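Local coordinates for protein GH127 beta-L-arabinofuranoside (Geobacillus stearothermophilus, PDB 4QK0) that probably hydrolyses beta-L-arabinofuranosides as a glycoside hydrolase of family 127, at residues R470-F481 and R517-L528; F321-T329 and A539-A547. One frame throughout, in Å; residues are numbered along the deposited sequence.

Contact 1 of 2, residues R470-F481 and R517-L528; sequences RLTVSPESAGEF and RRVWQQGDEVKL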
# COMPACT_ATOMS: atom_id res chain seq x y z
N ARG A 470 -21.09 3.41 -40.80
CA ARG A 470 -21.50 3.16 -42.18
C ARG A 470 -20.42 2.36 -42.90
O ARG A 470 -19.29 2.80 -43.02
CB ARG A 470 -21.72 4.51 -42.85
CG ARG A 470 -22.40 4.35 -44.18
CD ARG A 470 -22.31 5.63 -45.07
NE ARG A 470 -23.54 6.38 -44.89
CZ ARG A 470 -23.71 7.66 -45.21
NH1 ARG A 470 -22.74 8.39 -45.78
NH2 ARG A 470 -24.89 8.22 -44.97
N LEU A 471 -20.77 1.14 -43.29
CA LEU A 471 -19.88 0.24 -44.05
C LEU A 471 -20.35 0.14 -45.49
O LEU A 471 -21.49 -0.24 -45.75
CB LEU A 471 -19.92 -1.17 -43.49
CG LEU A 471 -19.38 -1.41 -42.12
CD1 LEU A 471 -19.75 -2.79 -41.65
CD2 LEU A 471 -17.88 -1.31 -42.15
N THR A 472 -19.47 0.47 -46.40
CA THR A 472 -19.72 0.31 -47.81
C THR A 472 -18.93 -0.87 -48.29
O THR A 472 -17.73 -0.98 -48.04
CB THR A 472 -19.33 1.56 -48.60
OG1 THR A 472 -20.01 2.68 -48.02
CG2 THR A 472 -19.81 1.44 -50.03
N VAL A 473 -19.64 -1.81 -48.89
CA VAL A 473 -19.05 -3.05 -49.32
C VAL A 473 -19.06 -3.07 -50.83
O VAL A 473 -20.14 -3.12 -51.44
CB VAL A 473 -19.84 -4.27 -48.76
CG1 VAL A 473 -19.20 -5.58 -49.21
CG2 VAL A 473 -19.90 -4.21 -47.24
N SER A 474 -17.89 -3.12 -51.44
CA SER A 474 -17.78 -3.15 -52.90
C SER A 474 -16.93 -4.27 -53.45
O SER A 474 -15.74 -4.14 -53.55
CB SER A 474 -17.20 -1.84 -53.34
OG SER A 474 -18.04 -0.86 -52.82
N PRO A 475 -17.55 -5.40 -53.80
CA PRO A 475 -16.79 -6.46 -54.44
C PRO A 475 -16.54 -6.11 -55.92
O PRO A 475 -17.32 -5.38 -56.52
CB PRO A 475 -17.67 -7.70 -54.28
CG PRO A 475 -19.02 -7.22 -53.93
CD PRO A 475 -18.97 -5.75 -53.62
N GLU A 476 -15.43 -6.59 -56.47
CA GLU A 476 -15.09 -6.33 -57.87
C GLU A 476 -16.24 -6.82 -58.78
O GLU A 476 -16.74 -6.08 -59.60
CB GLU A 476 -13.80 -7.01 -58.25
CG GLU A 476 -13.01 -6.24 -59.29
CD GLU A 476 -11.97 -7.10 -60.01
OE1 GLU A 476 -11.44 -8.08 -59.41
OE2 GLU A 476 -11.67 -6.78 -61.20
N SER A 477 -16.72 -8.03 -58.56
CA SER A 477 -18.01 -8.46 -59.09
C SER A 477 -18.86 -9.09 -57.98
O SER A 477 -18.34 -9.60 -56.98
CB SER A 477 -17.79 -9.47 -60.23
OG SER A 477 -17.16 -10.63 -59.69
N ALA A 478 -20.17 -9.13 -58.19
CA ALA A 478 -21.08 -9.61 -57.15
C ALA A 478 -20.75 -11.01 -56.68
O ALA A 478 -20.29 -11.84 -57.47
CB ALA A 478 -22.49 -9.52 -57.62
N GLY A 479 -20.98 -11.27 -55.38
CA GLY A 479 -20.66 -12.58 -54.78
C GLY A 479 -21.07 -12.78 -53.31
O GLY A 479 -21.22 -11.83 -52.56
N GLU A 480 -21.29 -14.05 -52.95
CA GLU A 480 -21.77 -14.44 -51.67
C GLU A 480 -20.56 -14.60 -50.74
O GLU A 480 -19.62 -15.30 -51.06
CB GLU A 480 -22.53 -15.75 -51.78
CG GLU A 480 -23.22 -16.21 -50.51
CD GLU A 480 -23.78 -17.63 -50.62
OE1 GLU A 480 -23.60 -18.28 -51.69
OE2 GLU A 480 -24.38 -18.09 -49.63
N PHE A 481 -20.60 -13.90 -49.63
CA PHE A 481 -19.67 -14.15 -48.55
C PHE A 481 -20.22 -13.57 -47.24
O PHE A 481 -21.26 -12.85 -47.21
CB PHE A 481 -18.27 -13.59 -48.88
CG PHE A 481 -18.27 -12.12 -49.21
CD1 PHE A 481 -18.19 -11.15 -48.24
CD2 PHE A 481 -18.37 -11.70 -50.53
CE1 PHE A 481 -18.24 -9.80 -48.57
CE2 PHE A 481 -18.42 -10.35 -50.88
CZ PHE A 481 -18.35 -9.40 -49.89
N ARG A 517 -24.37 -13.14 -44.09
CA ARG A 517 -24.05 -13.90 -45.31
C ARG A 517 -25.14 -13.65 -46.35
O ARG A 517 -26.31 -13.82 -46.10
CB ARG A 517 -23.92 -15.38 -45.03
CG ARG A 517 -23.41 -16.16 -46.23
CD ARG A 517 -23.04 -17.61 -45.94
NE ARG A 517 -22.42 -18.24 -47.12
CZ ARG A 517 -21.16 -18.06 -47.54
NH1 ARG A 517 -20.29 -17.28 -46.87
NH2 ARG A 517 -20.73 -18.67 -48.65
N ARG A 518 -24.73 -13.19 -47.51
CA ARG A 518 -25.62 -12.80 -48.59
C ARG A 518 -24.76 -12.55 -49.83
O ARG A 518 -23.50 -12.58 -49.76
CB ARG A 518 -26.38 -11.50 -48.24
CG ARG A 518 -25.49 -10.25 -48.07
CD ARG A 518 -26.25 -9.07 -47.50
NE ARG A 518 -27.25 -8.56 -48.45
CZ ARG A 518 -26.99 -7.73 -49.46
NH1 ARG A 518 -25.75 -7.30 -49.69
NH2 ARG A 518 -27.96 -7.32 -50.25
N VAL A 519 -25.42 -12.31 -50.95
CA VAL A 519 -24.75 -11.89 -52.15
C VAL A 519 -24.54 -10.39 -52.06
O VAL A 519 -25.51 -9.66 -52.00
CB VAL A 519 -25.59 -12.18 -53.44
CG1 VAL A 519 -24.93 -11.56 -54.66
CG2 VAL A 519 -25.82 -13.66 -53.63
N TRP A 520 -23.29 -9.96 -52.11
CA TRP A 520 -22.94 -8.56 -52.03
C TRP A 520 -22.72 -7.99 -53.43
O TRP A 520 -22.09 -8.62 -54.25
CB TRP A 520 -21.64 -8.38 -51.23
CG TRP A 520 -21.76 -8.87 -49.81
CD1 TRP A 520 -21.49 -10.10 -49.35
CD2 TRP A 520 -22.28 -8.14 -48.68
NE1 TRP A 520 -21.79 -10.21 -48.01
CE2 TRP A 520 -22.27 -9.01 -47.58
CE3 TRP A 520 -22.72 -6.83 -48.50
CZ2 TRP A 520 -22.67 -8.61 -46.31
CZ3 TRP A 520 -23.13 -6.44 -47.24
CH2 TRP A 520 -23.11 -7.34 -46.17
N GLN A 521 -23.25 -6.80 -53.67
CA GLN A 521 -23.16 -6.07 -54.94
C GLN A 521 -22.41 -4.79 -54.65
O GLN A 521 -22.49 -4.23 -53.53
CB GLN A 521 -24.56 -5.63 -55.43
CG GLN A 521 -25.63 -6.70 -55.70
CD GLN A 521 -25.57 -7.36 -57.08
OE1 GLN A 521 -26.09 -8.47 -57.28
NE2 GLN A 521 -24.95 -6.69 -58.04
N GLN A 522 -21.76 -4.28 -55.66
CA GLN A 522 -21.11 -2.96 -55.66
C GLN A 522 -21.96 -1.86 -55.00
O GLN A 522 -23.09 -1.63 -55.38
CB GLN A 522 -20.85 -2.57 -57.12
CG GLN A 522 -20.11 -1.26 -57.34
CD GLN A 522 -18.65 -1.38 -57.02
OE1 GLN A 522 -18.10 -0.62 -56.22
NE2 GLN A 522 -17.98 -2.34 -57.66
N GLY A 523 -21.39 -1.16 -54.02
CA GLY A 523 -22.10 -0.05 -53.37
C GLY A 523 -23.12 -0.48 -52.31
O GLY A 523 -23.87 0.34 -51.82
N ASP A 524 -23.12 -1.74 -51.92
CA ASP A 524 -23.95 -2.16 -50.82
C ASP A 524 -23.52 -1.40 -49.56
O ASP A 524 -22.33 -1.19 -49.29
CB ASP A 524 -23.87 -3.68 -50.60
CG ASP A 524 -24.85 -4.45 -51.48
OD1 ASP A 524 -25.75 -3.84 -52.10
OD2 ASP A 524 -24.76 -5.70 -51.54
N GLU A 525 -24.51 -0.99 -48.79
CA GLU A 525 -24.29 -0.20 -47.58
C GLU A 525 -24.92 -0.84 -46.34
O GLU A 525 -26.11 -1.18 -46.32
CB GLU A 525 -24.84 1.18 -47.77
CG GLU A 525 -24.30 2.12 -46.72
CD GLU A 525 -24.85 3.53 -46.88
OE1 GLU A 525 -24.41 4.22 -47.81
OE2 GLU A 525 -25.72 3.94 -46.08
N VAL A 526 -24.09 -1.08 -45.34
CA VAL A 526 -24.52 -1.58 -44.04
C VAL A 526 -24.39 -0.43 -43.06
O VAL A 526 -23.32 0.16 -42.95
CB VAL A 526 -23.64 -2.74 -43.56
CG1 VAL A 526 -24.13 -3.27 -42.22
CG2 VAL A 526 -23.61 -3.86 -44.58
N LYS A 527 -25.50 -0.11 -42.39
CA LYS A 527 -25.51 0.86 -41.30
C LYS A 527 -25.69 0.18 -39.95
O LYS A 527 -26.64 -0.60 -39.74
CB LYS A 527 -26.50 2.04 -41.42
CG LYS A 527 -25.83 3.20 -42.12
CD LYS A 527 -26.79 4.30 -42.54
CE LYS A 527 -27.16 5.17 -41.35
NZ LYS A 527 -26.14 6.21 -41.09
N LEU A 528 -24.74 0.48 -39.06
CA LEU A 528 -24.77 -0.02 -37.69
C LEU A 528 -25.04 1.12 -36.77
O LEU A 528 -24.47 2.19 -36.92
CB LEU A 528 -23.45 -0.62 -37.32
CG LEU A 528 -22.85 -1.70 -38.20
CD1 LEU A 528 -21.49 -2.12 -37.70
CD2 LEU A 528 -23.76 -2.89 -38.17
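Trp520 meets Phe481 and Val473 on the same side of its indole, where two antiparallel strand pairings join. Its CB rests against Pro475 CG at 3.9 Å and near the end of the Phe481 ring. CG stands anti to the carbonyl carbon and beside the backbone N (chi1 -62°), which turns the indole onto the phenyl ring. CD1 then stands over the centre of the Phe481 ring, with CZ the nearest atom at 3.3 Å, an offset stack with planes 25° apart. At the pyrrole tip NE1 gives its hydrogen to Phe481 O (2.8 Å); the acceptor lies in the indole plane, but the donor sits above the carbonyl plane. On the benzo side CE3 meets Val473 CG1 at 3.8 Å and CZ3 meets CG2, while Arg518 CG lies over the opposite indole face. Trp520 and Gly479 exchange backbone bonds beside the ring; farther along, Leu471 and Val526 exchange another pair in the neighbouring sheet. Between these pairings the register shifts by two residues, and a type II turn from Gln521 to Asp524 spans the step. Asp524 OD2 ties it down, taking Arg518 NH1 (2.6 Å) and Gln521 N from opposite faces of its carboxylate, while OD1 binds Asn499. The other face carries the Arg470 NE to Glu525 OE2 salt bridge (3.5 Å); at the strand end Arg517 NE reaches Glu480 OE2 weakly, its NH1 held by Thr482. The chemistry implies a largely apolar face, its indole N-H satisfied and one salt bridge included, against a more exposed face of long or weak ion pairs.

Contact 2 of 2, residues F321-T329 and A539-A547; sequences FDFDLPNDT and AHPQVRANA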
# COMPACT_ATOMS: atom_id res chain seq x y z
N PHE A 321 -4.08 -11.64 -6.82
CA PHE A 321 -5.04 -12.73 -6.76
C PHE A 321 -6.41 -12.20 -7.10
O PHE A 321 -6.65 -10.97 -7.16
CB PHE A 321 -4.99 -13.45 -5.37
CG PHE A 321 -5.28 -12.53 -4.21
CD1 PHE A 321 -6.60 -12.32 -3.80
CD2 PHE A 321 -4.27 -11.81 -3.60
CE1 PHE A 321 -6.91 -11.42 -2.78
CE2 PHE A 321 -4.56 -10.92 -2.55
CZ PHE A 321 -5.89 -10.74 -2.16
N ASP A 322 -7.35 -13.12 -7.22
CA ASP A 322 -8.70 -12.74 -7.63
C ASP A 322 -9.33 -11.60 -6.85
O ASP A 322 -9.37 -11.60 -5.62
CB ASP A 322 -9.61 -13.95 -7.51
CG ASP A 322 -9.21 -15.09 -8.49
OD1 ASP A 322 -8.20 -14.96 -9.24
OD2 ASP A 322 -9.91 -16.12 -8.46
N PHE A 323 -9.84 -10.64 -7.60
CA PHE A 323 -10.62 -9.55 -7.10
C PHE A 323 -9.83 -8.48 -6.28
O PHE A 323 -10.46 -7.59 -5.74
CB PHE A 323 -11.80 -10.06 -6.29
CG PHE A 323 -12.71 -11.02 -7.01
CD1 PHE A 323 -13.44 -10.61 -8.12
CD2 PHE A 323 -12.89 -12.30 -6.52
CE1 PHE A 323 -14.34 -11.48 -8.73
CE2 PHE A 323 -13.80 -13.19 -7.13
CZ PHE A 323 -14.50 -12.77 -8.25
N ASP A 324 -8.50 -8.60 -6.19
CA ASP A 324 -7.63 -7.63 -5.51
C ASP A 324 -7.19 -6.56 -6.50
O ASP A 324 -6.20 -6.68 -7.20
CB ASP A 324 -6.41 -8.33 -4.89
CG ASP A 324 -5.44 -7.34 -4.18
OD1 ASP A 324 -5.92 -6.41 -3.54
OD2 ASP A 324 -4.22 -7.50 -4.26
N LEU A 325 -7.98 -5.52 -6.57
CA LEU A 325 -7.81 -4.49 -7.59
C LEU A 325 -7.88 -3.08 -7.02
O LEU A 325 -8.80 -2.30 -7.32
CB LEU A 325 -8.93 -4.67 -8.62
CG LEU A 325 -8.78 -5.96 -9.43
CD1 LEU A 325 -10.07 -6.23 -10.16
CD2 LEU A 325 -7.62 -5.89 -10.41
N PRO A 326 -6.92 -2.75 -6.17
CA PRO A 326 -6.88 -1.46 -5.48
C PRO A 326 -6.56 -0.38 -6.49
O PRO A 326 -5.74 -0.59 -7.37
CB PRO A 326 -5.77 -1.62 -4.46
CG PRO A 326 -4.84 -2.63 -5.11
CD PRO A 326 -5.81 -3.61 -5.77
N ASN A 327 -7.20 0.77 -6.34
CA ASN A 327 -7.09 1.83 -7.32
C ASN A 327 -5.88 2.77 -7.14
O ASN A 327 -5.36 3.33 -8.12
CB ASN A 327 -8.39 2.61 -7.33
CG ASN A 327 -9.56 1.76 -7.83
OD1 ASN A 327 -9.47 1.16 -8.89
ND2 ASN A 327 -10.66 1.68 -7.06
N ASP A 328 -5.46 2.92 -5.90
CA ASP A 328 -4.47 3.93 -5.51
C ASP A 328 -3.11 3.32 -5.53
O ASP A 328 -2.13 4.02 -5.80
CB ASP A 328 -4.80 4.56 -4.13
CG ASP A 328 -5.01 3.52 -3.02
OD1 ASP A 328 -5.17 2.31 -3.29
OD2 ASP A 328 -5.05 3.92 -1.83
N THR A 329 -3.02 2.02 -5.30
CA THR A 329 -1.77 1.31 -5.35
C THR A 329 -1.59 0.39 -6.60
O THR A 329 -0.60 -0.35 -6.70
CB THR A 329 -1.63 0.43 -4.12
OG1 THR A 329 -2.80 -0.39 -3.99
CG2 THR A 329 -1.47 1.28 -2.90
N ALA A 539 -18.62 -2.82 -10.01
CA ALA A 539 -17.73 -3.95 -9.96
C ALA A 539 -18.33 -5.06 -9.13
O ALA A 539 -19.14 -4.83 -8.23
CB ALA A 539 -16.41 -3.60 -9.40
N HIS A 540 -17.98 -6.29 -9.47
CA HIS A 540 -18.45 -7.46 -8.75
C HIS A 540 -18.23 -7.18 -7.24
O HIS A 540 -17.20 -6.56 -6.86
CB HIS A 540 -17.60 -8.64 -9.19
CG HIS A 540 -18.08 -9.94 -8.71
ND1 HIS A 540 -18.02 -10.30 -7.39
CD2 HIS A 540 -18.57 -11.01 -9.38
CE1 HIS A 540 -18.47 -11.54 -7.25
NE2 HIS A 540 -18.79 -11.99 -8.45
N PRO A 541 -19.15 -7.63 -6.38
CA PRO A 541 -19.05 -7.29 -4.94
C PRO A 541 -17.84 -7.83 -4.26
O PRO A 541 -17.50 -7.36 -3.23
CB PRO A 541 -20.31 -7.89 -4.35
CG PRO A 541 -21.27 -7.86 -5.48
CD PRO A 541 -20.47 -8.16 -6.72
N GLN A 542 -17.18 -8.82 -4.83
CA GLN A 542 -15.92 -9.36 -4.29
C GLN A 542 -14.74 -8.42 -4.52
O GLN A 542 -13.73 -8.57 -3.86
CB GLN A 542 -15.58 -10.68 -4.93
CG GLN A 542 -16.54 -11.79 -4.61
CD GLN A 542 -16.18 -12.45 -3.34
OE1 GLN A 542 -15.05 -12.88 -3.16
NE2 GLN A 542 -17.12 -12.51 -2.43
N VAL A 543 -14.89 -7.44 -5.42
CA VAL A 543 -13.90 -6.37 -5.58
C VAL A 543 -14.06 -5.35 -4.48
O VAL A 543 -14.81 -4.37 -4.53
CB VAL A 543 -13.96 -5.69 -6.92
CG1 VAL A 543 -12.80 -4.70 -7.02
CG2 VAL A 543 -13.82 -6.70 -8.05
N ARG A 544 -13.31 -5.61 -3.43
CA ARG A 544 -13.41 -4.88 -2.21
C ARG A 544 -13.10 -3.40 -2.37
O ARG A 544 -13.79 -2.60 -1.80
CB ARG A 544 -12.53 -5.57 -1.16
CG ARG A 544 -13.28 -6.88 -0.90
CD ARG A 544 -12.78 -8.06 -0.11
NE ARG A 544 -13.64 -9.16 -0.50
CZ ARG A 544 -13.74 -10.34 0.10
NH1 ARG A 544 -13.12 -10.62 1.21
NH2 ARG A 544 -14.56 -11.23 -0.41
N ALA A 545 -12.14 -3.07 -3.22
CA ALA A 545 -11.77 -1.68 -3.43
C ALA A 545 -12.92 -0.86 -3.95
O ALA A 545 -12.90 0.31 -3.78
CB ALA A 545 -10.61 -1.61 -4.41
N ASN A 546 -13.93 -1.47 -4.57
CA ASN A 546 -15.00 -0.72 -5.22
C ASN A 546 -16.36 -0.83 -4.61
O ASN A 546 -17.35 -0.35 -5.16
CB ASN A 546 -15.00 -1.03 -6.70
CG ASN A 546 -13.67 -0.67 -7.35
OD1 ASN A 546 -13.03 0.35 -6.99
ND2 ASN A 546 -13.23 -1.48 -8.30
N ALA A 547 -16.41 -1.42 -3.42
CA ALA A 547 -17.61 -1.48 -2.59
C ALA A 547 -18.09 -0.06 -2.39
O ALA A 547 -17.29 0.80 -2.06
CB ALA A 547 -17.28 -2.09 -1.25
O HOH W 1 -10.32 -5.12 -4.49
O HOH W 2 -10.45 -1.23 -9.09
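Phe323 projects from the catalytic-domain loop onto the 540-543 turn, and its ring makes the main apolar contacts. Gln542 CB stands over the centre of one face, a CH-pi contact of 3.5 Å to the ring centroid, and CE1 lies 4.0 Å from His540 CG in a face-to-face stack with planes tilted by 29°. Val543 CG2 touches CD1 obliquely, while Val543 CG1 packs on Leu325 CB and Ala545 CB fits against Leu325 O. Replacing Phe323 with an alanine would probably strip Gln542 CB and His540 of their aromatic partner and open a gap beside Val543. The direct polar link is between amides: Asn327 ND2 donates to Asn546 OD1 at 2.7 Å, in the carbonyl plane and with the two amides nearly coplanar. Water carries the rest. One molecule donates to Phe323 O and accepts from Leu325 N and Ala545 N; a second donates to Leu325 O and Asn327 OD1 and accepts from Asn546 ND2 (2.9 Å), fixing both amides' orientation. Within its own turn, His540 ND1 accepts from Gln542 N in the ring plane, which orients the imidazole facing Phe323 CE1. The second subunit approaches the same loops: its Glu640 pairs with Arg544 and its Arg394 with Asp324. Two turns, type II at 321-324 and type I at 540-543, meet here in a water-bridged loop-to-loop junction between the catalytic and C-terminal domains, at the dimer interface.

How the contacts relate
Contact 1 is nested in the chain between the two segments of contact 2, yet their centres lie about 45 Å apart and their nearest atoms about 28 Å, so they share no element. Contact 1 stays within the middle domain, near the periphery of the chain, where regular strand pairing does most of the joining and one face is mostly buried and apolar while the other carries more exposed charges. Contact 2 joins the catalytic and C-terminal domains through loops nearer the chain's centre. It buries about a third as much surface, and side-chain amides and waters take over the role that backbone bonds play in contact 1. The second subunit reaches only contact 2.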